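Similar to phosphinothricin acetyltransferase (PDB 1VHS) probably inactivates the herbicide and antibiotic phosphinothricin by transferring an acetyl group to it from acetyl-CoA, as a member of the GNAT acetyltransferases. Local coordinates at residues A[42-47]-A[69-74]. Residues are numbered along the deposited sequence; the frame is centred on the assembly and turned at random.
Sequences MEWFSG and SFETFY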
HETATM    1  N   MSE A  42      15.934   1.367  -2.480  1.00 38.65           N
HETATM    2  CA  MSE A  42      16.537   0.043  -2.577  1.00 41.29           C
HETATM    3  C   MSE A  42      16.453  -0.720  -1.259  1.00 39.37           C
HETATM    4  O   MSE A  42      16.227  -1.929  -1.250  1.00 38.29           O
HETATM    5  CB  MSE A  42      18.000   0.157  -3.013  1.00 47.31           C
HETATM    6  CG  MSE A  42      18.707  -1.184  -3.162  1.00 56.77           C
HETATM    7 SE   MSE A  42      17.801  -2.381  -4.383  1.00 74.58          SE
HETATM    8  CE  MSE A  42      18.681  -4.032  -3.898  1.00 68.85           C
ATOM      9  N   GLU A  43      16.638  -0.012  -0.148  1.00 38.16           N
ATOM     10  CA  GLU A  43      16.573  -0.637   1.171  1.00 39.09           C
ATOM     11  C   GLU A  43      15.175  -1.182   1.438  1.00 34.61           C
ATOM     12  O   GLU A  43      15.004  -2.352   1.772  1.00 35.29           O
ATOM     13  CB  GLU A  43      16.944   0.374   2.261  1.00 41.71           C
ATOM     14  CG  GLU A  43      18.408   0.771   2.265  1.00 50.88           C
ATOM     15  CD  GLU A  43      19.331  -0.392   2.581  1.00 56.02           C
ATOM     16  OE1 GLU A  43      20.564  -0.189   2.590  1.00 59.37           O
ATOM     17  OE2 GLU A  43      18.826  -1.511   2.823  1.00 59.53           O
ATOM     18  N   TRP A  44      14.182  -0.315   1.290  1.00 33.51           N
ATOM     19  CA  TRP A  44      12.789  -0.684   1.497  1.00 31.54           C
ATOM     20  C   TRP A  44      12.433  -1.886   0.630  1.00 30.52           C
ATOM     21  O   TRP A  44      11.809  -2.844   1.091  1.00 27.19           O
ATOM     22  CB  TRP A  44      11.894   0.500   1.133  1.00 30.73           C
ATOM     23  CG  TRP A  44      10.449   0.158   1.001  1.00 29.47           C
ATOM     24  CD1 TRP A  44       9.548  -0.028   2.010  1.00 27.67           C
ATOM     25  CD2 TRP A  44       9.735  -0.054  -0.221  1.00 25.96           C
ATOM     26  NE1 TRP A  44       8.314  -0.341   1.491  1.00 27.99           N
ATOM     27  CE2 TRP A  44       8.400  -0.365   0.122  1.00 25.56           C
ATOM     28  CE3 TRP A  44      10.093  -0.011  -1.576  1.00 25.92           C
ATOM     29  CZ2 TRP A  44       7.422  -0.633  -0.840  1.00 19.56           C
ATOM     30  CZ3 TRP A  44       9.118  -0.279  -2.535  1.00 25.55           C
ATOM     31  CH2 TRP A  44       7.798  -0.586  -2.159  1.00 25.12           C
ATOM     32  N   PHE A  45      12.840  -1.824  -0.633  1.00 27.40           N
ATOM     33  CA  PHE A  45      12.565  -2.887  -1.586  1.00 30.33           C
ATOM     34  C   PHE A  45      13.112  -4.230  -1.118  1.00 29.68           C
ATOM     35  O   PHE A  45      12.369  -5.203  -1.000  1.00 29.37           O
ATOM     36  CB  PHE A  45      13.169  -2.533  -2.946  1.00 32.00           C
ATOM     37  CG  PHE A  45      12.702  -3.419  -4.063  1.00 36.41           C
ATOM     38  CD1 PHE A  45      11.398  -3.331  -4.537  1.00 37.16           C
ATOM     39  CD2 PHE A  45      13.564  -4.345  -4.638  1.00 39.63           C
ATOM     40  CE1 PHE A  45      10.957  -4.155  -5.574  1.00 40.90           C
ATOM     41  CE2 PHE A  45      13.132  -5.175  -5.674  1.00 42.97           C
ATOM     42  CZ  PHE A  45      11.825  -5.077  -6.141  1.00 43.26           C
ATOM     43  N   SER A  46      14.414  -4.279  -0.849  1.00 30.34           N
ATOM     44  CA  SER A  46      15.058  -5.509  -0.399  1.00 33.53           C
ATOM     45  C   SER A  46      14.624  -5.896   1.010  1.00 32.57           C
ATOM     46  O   SER A  46      14.888  -7.007   1.465  1.00 35.84           O
ATOM     47  CB  SER A  46      16.582  -5.353  -0.444  1.00 35.66           C
ATOM     48  OG  SER A  46      17.028  -5.141  -1.771  1.00 41.92           O
ATOM     49  N   GLY A  47      13.951  -4.977   1.692  1.00 32.85           N
ATOM     50  CA  GLY A  47      13.497  -5.247   3.045  1.00 32.39           C
ATOM     51  C   GLY A  47      12.338  -6.226   3.134  1.00 31.62           C
ATOM     52  O   GLY A  47      12.007  -6.694   4.221  1.00 32.36           O
ATOM     53  N   SER A  69       2.250  -4.001  -1.076  1.00 14.82           N
ATOM     54  CA  SER A  69       3.362  -4.248  -0.175  1.00 18.43           C
ATOM     55  C   SER A  69       2.872  -4.591   1.222  1.00 20.70           C
ATOM     56  O   SER A  69       1.995  -3.911   1.751  1.00 20.14           O
ATOM     57  CB  SER A  69       4.251  -2.996  -0.103  1.00 17.33           C
ATOM     58  OG  SER A  69       5.188  -3.075   0.960  1.00 23.04           O
ATOM     59  N   PHE A  70       3.415  -5.662   1.800  1.00 13.65           N
ATOM     60  CA  PHE A  70       3.078  -6.030   3.171  1.00 13.88           C
ATOM     61  C   PHE A  70       4.319  -5.636   3.964  1.00 17.93           C
ATOM     62  O   PHE A  70       5.440  -5.974   3.584  1.00 20.68           O
ATOM     63  CB  PHE A  70       2.821  -7.528   3.321  1.00 13.84           C
ATOM     64  CG  PHE A  70       1.521  -7.979   2.726  1.00 15.21           C
ATOM     65  CD1 PHE A  70       1.460  -8.427   1.410  1.00 11.50           C
ATOM     66  CD2 PHE A  70       0.350  -7.921   3.471  1.00 14.89           C
ATOM     67  CE1 PHE A  70       0.242  -8.809   0.842  1.00 17.83           C
ATOM     68  CE2 PHE A  70      -0.876  -8.299   2.915  1.00 20.28           C
ATOM     69  CZ  PHE A  70      -0.929  -8.744   1.598  1.00 18.41           C
ATOM     70  N   GLU A  71       4.128  -4.902   5.050  1.00 20.30           N
ATOM     71  CA  GLU A  71       5.264  -4.462   5.849  1.00 22.36           C
ATOM     72  C   GLU A  71       5.038  -4.717   7.321  1.00 23.34           C
ATOM     73  O   GLU A  71       3.899  -4.782   7.780  1.00 18.87           O
ATOM     74  CB  GLU A  71       5.520  -2.978   5.591  1.00 25.16           C
ATOM     75  CG  GLU A  71       5.999  -2.700   4.170  1.00 33.58           C
ATOM     76  CD  GLU A  71       5.937  -1.235   3.799  1.00 35.29           C
ATOM     77  OE1 GLU A  71       6.415  -0.398   4.595  1.00 37.86           O
ATOM     78  OE2 GLU A  71       5.419  -0.923   2.705  1.00 35.58           O
ATOM     79  N   THR A  72       6.133  -4.884   8.057  1.00 25.24           N
ATOM     80  CA  THR A  72       6.050  -5.130   9.491  1.00 25.02           C
ATOM     81  C   THR A  72       5.549  -3.876  10.183  1.00 27.50           C
ATOM     82  O   THR A  72       5.764  -2.762   9.698  1.00 29.61           O
ATOM     83  CB  THR A  72       7.429  -5.476  10.081  1.00 31.20           C
ATOM     84  OG1 THR A  72       8.319  -4.370   9.889  1.00 36.74           O
ATOM     85  CG2 THR A  72       8.001  -6.700   9.406  1.00 26.48           C
ATOM     86  N   PHE A  73       4.871  -4.053  11.311  1.00 27.27           N
ATOM     87  CA  PHE A  73       4.373  -2.911  12.065  1.00 29.51           C
ATOM     88  C   PHE A  73       5.503  -2.436  12.967  1.00 30.74           C
ATOM     89  O   PHE A  73       5.860  -1.258  12.973  1.00 33.65           O
ATOM     90  CB  PHE A  73       3.167  -3.305  12.918  1.00 28.29           C
ATOM     91  CG  PHE A  73       2.723  -2.227  13.864  1.00 25.12           C
ATOM     92  CD1 PHE A  73       2.202  -1.032  13.383  1.00 29.46           C
ATOM     93  CD2 PHE A  73       2.859  -2.395  15.239  1.00 28.41           C
ATOM     94  CE1 PHE A  73       1.820  -0.015  14.262  1.00 30.67           C
ATOM     95  CE2 PHE A  73       2.482  -1.389  16.125  1.00 28.86           C
ATOM     96  CZ  PHE A  73       1.962  -0.195  15.635  1.00 30.96           C
ATOM     97  N   TYR A  74       6.059  -3.372  13.729  1.00 34.14           N
ATOM     98  CA  TYR A  74       7.160  -3.077  14.635  1.00 40.18           C
ATOM     99  C   TYR A  74       8.080  -4.289  14.716  1.00 41.17           C
ATOM    100  O   TYR A  74       7.618  -5.416  14.915  1.00 40.82           O
ATOM    101  CB  TYR A  74       6.628  -2.740  16.031  1.00 42.36           C
ATOM    102  CG  TYR A  74       7.677  -2.159  16.955  1.00 47.19           C
ATOM    103  CD1 TYR A  74       8.235  -0.906  16.706  1.00 49.61           C
ATOM    104  CD2 TYR A  74       8.123  -2.869  18.069  1.00 49.94           C
ATOM    105  CE1 TYR A  74       9.213  -0.372  17.543  1.00 50.67           C
ATOM    106  CE2 TYR A  74       9.102  -2.345  18.914  1.00 53.06           C
ATOM    107  CZ  TYR A  74       9.641  -1.096  18.643  1.00 53.21           C
ATOM    108  OH  TYR A  74      10.612  -0.574  19.469  1.00 55.90           O
TER
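The indole of Trp-44 reaches out from the short helix 42-46 and gives its N-H to the carboxylate of Glu-71 on strand 64-72. Trp-44 NE1 lies 3.2 Å from Glu-71 OE2, and the N-H···O angle of 166° makes the bond nearly straight. Although OE2 sits almost exactly in the indole plane, the carboxylate is turned steeply against the ring, the two planes being 74° apart, and NE1 stands above the carboxylate plane rather than in it. A second donor fixes the same oxygen: Ser-69 OG binds Glu-71 OE2 at 2.8 Å, on the anti side and close to the carboxylate plane. Ser-69 and Glu-71, two residues apart, project from the same face of the strand, and with the serine OG anti to its own backbone N (chi1 168°) the hydroxyl comes near OE2. The benzo part of the indole also packs here, its CZ2 being 3.8 Å from Ser-69 OG. In the GNAT fold the strand belongs to the central mixed sheet, paired with strand 82-89, whose end contributes to the predicted acetyl-CoA site; Tyr-88 of that site has its side chain about 7 Å from that of Ser-69. The contact joins helix 42-46, which precedes strand 54-58 in the chain, to strand 64-72. His-48 joins the polar cluster, hydrogen-bonding to Ser-69 OG through NE2 and meeting the indole edge-to-face, while Arg-41 makes a cation-pi contact with Trp-44. Val-16 of helix 13-24 and Trp-67 also touch the indole.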